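PDB 3IFR: carbohydrate kinase, FGGY from Rhodospirillum rubrum, which probably phosphorylates D-xylulose at the expense of ATP, as expected of a xylulose kinase of the FGGY carbohydrate kinase family. Local coordinates for residues A[155-167]-A[172-184]. Residues are numbered along the deposited sequence; the frame is centred on the assembly and turned at random.
Sequences GAIATVCGSYDYI and TGERVVDRNWALE
Tyr164 OH donates a hydrogen bond to Asp178 OD2 at 2.6 Å, meeting the carboxylate on its anti side with the acid at the edge of the ring. The other oxygen, OD1, accepts from Asn180 N, so one aspartate, as N-cap, caps helix 179-185 with one oxygen and accepts the phenol with the other. Asp165, in the first turn of helix 163-172, instead takes two backbone N-H groups: OD1 that of Asp178, nearly straight (2.9 Å, 170°) and from above the carboxylate plane, OD2 that of the N-cap residue Gly162, through its anti lone pair. Farther out, Arg175 reaches along an extended chain to grip Thr159 OG1 side-on with NE and NH2, in the guanidinium plane; NH2 also makes a weak bond to Ala158 O and another bond to Ser208 O.

Trp181, its CG anti to the backbone N (chi1 -179°), which carries the indole out toward strand 159-161, lays one face over Cys161, Gly162 and Asp165 OD2, whose carboxylate stands perpendicular to the ring. Cys161 CA makes a CH-pi contact 3.8 Å from the six-membered ring centroid. Glycine suits position 162 because a CB would run into the indole at CD1. Trp181 NE1 donates to Ala88 O. Val177 CG1 packs on Cys161 CB. Strand 159-161 pairs antiparallel with strand 90-92, strand 177-178 runs parallel to strand 213-214, and helix 163-172 links the two segments, its Ile167 packing against helix 52-70.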
loop_
_atom_site.group_PDB
_atom_site.type_symbol
_atom_site.label_atom_id
_atom_site.label_comp_id
_atom_site.label_asym_id
_atom_site.label_seq_id
_atom_site.Cartn_x
_atom_site.Cartn_y
_atom_site.Cartn_z
ATOM N N GLY A 155 -4.150 13.462 27.133
ATOM C CA GLY A 155 -4.810 13.029 28.358
ATOM C C GLY A 155 -6.288 12.735 28.123
ATOM O O GLY A 155 -6.925 11.985 28.870
ATOM N N ALA A 156 -6.842 13.332 27.073
ATOM C CA ALA A 156 -8.250 13.088 26.756
ATOM C C ALA A 156 -8.532 11.843 25.900
ATOM O O ALA A 156 -9.679 11.617 25.562
ATOM C CB ALA A 156 -8.830 14.278 26.072
ATOM N N ILE A 157 -7.504 11.065 25.535
ATOM C CA ILE A 157 -7.668 9.962 24.585
ATOM C C ILE A 157 -8.343 8.753 25.203
ATOM O O ILE A 157 -7.799 8.102 26.100
ATOM C CB ILE A 157 -6.326 9.463 23.989
ATOM C CG1 ILE A 157 -5.620 10.555 23.164
ATOM C CG2 ILE A 157 -6.558 8.261 23.093
ATOM C CD1 ILE A 157 -4.215 10.228 22.836
ATOM N N ALA A 158 -9.527 8.453 24.677
ATOM C CA ALA A 158 -10.320 7.279 25.043
ATOM C C ALA A 158 -10.204 6.196 23.972
ATOM O O ALA A 158 -10.265 4.994 24.269
ATOM C CB ALA A 158 -11.776 7.686 25.216
ATOM N N THR A 159 -10.053 6.618 22.718
ATOM C CA THR A 159 -9.908 5.684 21.590
ATOM C C THR A 159 -8.910 6.210 20.562
ATOM O O THR A 159 -8.962 7.386 20.116
ATOM C CB THR A 159 -11.274 5.458 20.906
ATOM O OG1 THR A 159 -12.216 4.913 21.847
ATOM C CG2 THR A 159 -11.157 4.549 19.698
ATOM N N VAL A 160 -7.994 5.335 20.180
ATOM C CA VAL A 160 -7.111 5.606 19.067
ATOM C C VAL A 160 -7.376 4.522 18.024
ATOM O O VAL A 160 -7.496 3.329 18.372
ATOM C CB VAL A 160 -5.626 5.615 19.490
ATOM C CG1 VAL A 160 -5.243 4.285 20.207
ATOM C CG2 VAL A 160 -4.745 5.844 18.287
ATOM N N CYS A 161 -7.529 4.962 16.770
ATOM C CA CYS A 161 -7.854 4.086 15.660
ATOM C C CYS A 161 -7.420 4.692 14.325
ATOM O O CYS A 161 -6.875 5.786 14.304
ATOM C CB CYS A 161 -9.360 3.785 15.640
ATOM S SG CYS A 161 -10.427 5.192 15.233
ATOM N N GLY A 162 -7.698 3.997 13.219
ATOM C CA GLY A 162 -7.238 4.416 11.921
ATOM C C GLY A 162 -8.407 4.987 11.167
ATOM O O GLY A 162 -9.488 5.126 11.728
ATOM N N SER A 163 -8.212 5.290 9.881
ATOM C CA SER A 163 -9.218 6.031 9.140
ATOM C C SER A 163 -10.434 5.176 8.886
ATOM O O SER A 163 -11.520 5.535 9.279
ATOM C CB SER A 163 -8.666 6.495 7.808
ATOM O OG SER A 163 -8.162 5.363 7.122
ATOM N N TYR A 164 -10.251 4.040 8.235
ATOM C CA TYR A 164 -11.388 3.180 7.925
ATOM C C TYR A 164 -11.977 2.574 9.229
ATOM O O TYR A 164 -13.196 2.305 9.306
ATOM C CB TYR A 164 -11.068 2.146 6.770
ATOM C CG TYR A 164 -9.879 1.205 7.024
ATOM C CD1 TYR A 164 -10.020 0.046 7.829
ATOM C CD2 TYR A 164 -8.619 1.488 6.505
ATOM C CE1 TYR A 164 -8.916 -0.796 8.094
ATOM C CE2 TYR A 164 -7.536 0.668 6.738
ATOM C CZ TYR A 164 -7.676 -0.471 7.535
ATOM O OH TYR A 164 -6.577 -1.276 7.768
ATOM N N ASP A 165 -11.155 2.395 10.274
ATOM C CA ASP A 165 -11.754 1.952 11.556
ATOM C C ASP A 165 -12.786 2.989 12.049
ATOM O O ASP A 165 -13.867 2.670 12.574
ATOM C CB ASP A 165 -10.705 1.793 12.647
ATOM C CG ASP A 165 -9.585 0.834 12.273
ATOM O OD1 ASP A 165 -9.867 -0.274 11.768
ATOM O OD2 ASP A 165 -8.399 1.179 12.550
ATOM N N TYR A 166 -12.448 4.266 11.877
ATOM C CA TYR A 166 -13.337 5.284 12.357
ATOM C C TYR A 166 -14.679 5.271 11.594
ATOM O O TYR A 166 -15.749 5.316 12.189
ATOM C CB TYR A 166 -12.643 6.644 12.305
ATOM C CG TYR A 166 -13.553 7.784 12.634
ATOM C CD1 TYR A 166 -14.108 7.887 13.897
ATOM C CD2 TYR A 166 -13.877 8.737 11.680
ATOM C CE1 TYR A 166 -14.956 8.938 14.209
ATOM C CE2 TYR A 166 -14.718 9.784 11.964
ATOM C CZ TYR A 166 -15.241 9.898 13.240
ATOM O OH TYR A 166 -16.078 10.933 13.578
ATOM N N ILE A 167 -14.613 5.169 10.276
ATOM C CA ILE A 167 -15.799 5.109 9.452
ATOM C C ILE A 167 -16.646 3.915 9.854
ATOM O O ILE A 167 -17.835 4.073 10.118
ATOM C CB ILE A 167 -15.390 5.046 7.961
ATOM C CG1 ILE A 167 -14.532 6.274 7.617
ATOM C CG2 ILE A 167 -16.619 4.957 7.050
ATOM C CD1 ILE A 167 -15.313 7.614 7.723
ATOM N N THR A 172 -21.650 1.193 12.283
ATOM C CA THR A 172 -22.138 0.021 13.018
ATOM C C THR A 172 -22.299 0.276 14.517
ATOM O O THR A 172 -22.970 -0.470 15.200
ATOM C CB THR A 172 -21.134 -1.146 12.863
ATOM O OG1 THR A 172 -19.869 -0.756 13.421
ATOM C CG2 THR A 172 -20.919 -1.453 11.389
ATOM N N GLY A 173 -21.657 1.315 15.029
ATOM C CA GLY A 173 -21.570 1.523 16.454
ATOM C C GLY A 173 -20.680 0.509 17.152
ATOM O O GLY A 173 -20.606 0.461 18.371
ATOM N N GLU A 174 -19.999 -0.329 16.398
ATOM C CA GLU A 174 -19.071 -1.230 17.046
ATOM C C GLU A 174 -17.767 -0.484 17.381
ATOM O O GLU A 174 -17.485 0.568 16.829
ATOM C CB GLU A 174 -18.809 -2.426 16.131
ATOM C CG GLU A 174 -20.057 -3.230 15.813
ATOM C CD GLU A 174 -20.764 -3.686 17.082
ATOM O OE1 GLU A 174 -20.157 -3.606 18.175
ATOM O OE2 GLU A 174 -21.933 -4.097 16.983
ATOM N N ARG A 175 -16.957 -1.018 18.272
ATOM C CA ARG A 175 -15.680 -0.389 18.538
ATOM C C ARG A 175 -14.541 -1.386 18.337
ATOM O O ARG A 175 -14.245 -2.149 19.231
ATOM C CB ARG A 175 -15.672 0.153 19.956
ATOM C CG ARG A 175 -14.634 1.225 20.242
ATOM C CD ARG A 175 -14.526 1.427 21.766
ATOM N NE ARG A 175 -13.360 2.199 22.149
ATOM C CZ ARG A 175 -12.330 1.691 22.793
ATOM N NH1 ARG A 175 -12.332 0.413 23.114
ATOM N NH2 ARG A 175 -11.312 2.452 23.119
ATOM N N VAL A 176 -13.928 -1.408 17.150
ATOM C CA VAL A 176 -12.807 -2.308 16.891
ATOM C C VAL A 176 -11.799 -1.647 15.979
ATOM O O VAL A 176 -12.092 -0.627 15.375
ATOM C CB VAL A 176 -13.243 -3.656 16.244
ATOM C CG1 VAL A 176 -14.311 -4.380 17.108
ATOM C CG2 VAL A 176 -13.671 -3.472 14.760
ATOM N N VAL A 177 -10.606 -2.223 15.870
ATOM C CA VAL A 177 -9.728 -1.874 14.764
ATOM C C VAL A 177 -9.299 -3.107 13.953
ATOM O O VAL A 177 -9.237 -4.213 14.483
ATOM C CB VAL A 177 -8.494 -1.108 15.252
ATOM C CG1 VAL A 177 -8.929 0.223 15.762
ATOM C CG2 VAL A 177 -7.761 -1.898 16.318
ATOM N N ASP A 178 -9.030 -2.910 12.662
ATOM C CA ASP A 178 -8.401 -3.913 11.815
ATOM C C ASP A 178 -7.120 -4.412 12.515
ATOM O O ASP A 178 -6.312 -3.586 13.035
ATOM C CB ASP A 178 -8.043 -3.242 10.486
ATOM C CG ASP A 178 -7.538 -4.197 9.426
ATOM O OD1 ASP A 178 -7.438 -5.418 9.661
ATOM O OD2 ASP A 178 -7.225 -3.688 8.320
ATOM N N ARG A 179 -6.966 -5.738 12.561
ATOM C CA ARG A 179 -5.696 -6.372 12.896
ATOM C C ARG A 179 -4.549 -5.629 12.212
ATOM O O ARG A 179 -3.489 -5.438 12.775
ATOM C CB ARG A 179 -5.658 -7.835 12.360
ATOM C CG ARG A 179 -6.500 -8.897 13.117
ATOM C CD ARG A 179 -6.175 -10.372 12.643
ATOM N NE ARG A 179 -6.351 -10.552 11.182
ATOM C CZ ARG A 179 -6.195 -11.702 10.510
ATOM N NH1 ARG A 179 -6.387 -11.733 9.204
ATOM N NH2 ARG A 179 -5.878 -12.824 11.134
ATOM N N ASN A 180 -4.738 -5.272 10.949
ATOM C CA ASN A 180 -3.615 -4.753 10.196
ATOM C C ASN A 180 -3.248 -3.316 10.614
ATOM O O ASN A 180 -2.081 -2.930 10.594
ATOM C CB ASN A 180 -3.913 -4.846 8.700
ATOM C CG ASN A 180 -3.420 -6.162 8.070
ATOM O OD1 ASN A 180 -2.330 -6.669 8.398
ATOM N ND2 ASN A 180 -4.210 -6.693 7.138
ATOM N N TRP A 181 -4.257 -2.524 10.967
ATOM C CA TRP A 181 -3.985 -1.228 11.549
ATOM C C TRP A 181 -3.128 -1.425 12.831
ATOM O O TRP A 181 -2.082 -0.765 13.013
ATOM C CB TRP A 181 -5.290 -0.463 11.826
ATOM C CG TRP A 181 -5.046 0.866 12.398
ATOM C CD1 TRP A 181 -4.831 2.030 11.708
ATOM C CD2 TRP A 181 -4.958 1.200 13.787
ATOM N NE1 TRP A 181 -4.607 3.058 12.591
ATOM C CE2 TRP A 181 -4.684 2.576 13.872
ATOM C CE3 TRP A 181 -5.086 0.463 14.980
ATOM C CZ2 TRP A 181 -4.520 3.233 15.101
ATOM C CZ3 TRP A 181 -4.939 1.109 16.184
ATOM C CH2 TRP A 181 -4.647 2.476 16.244
ATOM N N ALA A 182 -3.542 -2.363 13.688
ATOM C CA ALA A 182 -2.838 -2.609 14.935
ATOM C C ALA A 182 -1.415 -3.184 14.742
ATOM O O ALA A 182 -0.485 -2.853 15.479
ATOM C CB ALA A 182 -3.689 -3.505 15.853
ATOM N N LEU A 183 -1.245 -4.031 13.743
ATOM C CA LEU A 183 0.046 -4.615 13.405
ATOM C C LEU A 183 0.975 -3.578 12.763
ATOM O O LEU A 183 2.106 -3.372 13.206
ATOM C CB LEU A 183 -0.186 -5.754 12.418
ATOM C CG LEU A 183 0.636 -7.048 12.427
ATOM C CD1 LEU A 183 1.039 -7.479 10.952
ATOM C CD2 LEU A 183 1.832 -6.988 13.325
ATOM N N GLU A 184 0.529 -2.916 11.707
ATOM C CA GLU A 184 1.385 -1.885 11.164
ATOM C C GLU A 184 1.663 -0.891 12.270
ATOM O O GLU A 184 2.775 -0.405 12.403
ATOM C CB GLU A 184 0.770 -1.209 9.932
ATOM C CG GLU A 184 0.675 -2.177 8.751
ATOM C CD GLU A 184 0.568 -1.488 7.428
ATOM O OE1 GLU A 184 0.962 -0.321 7.291
ATOM O OE2 GLU A 184 0.096 -2.132 6.513
#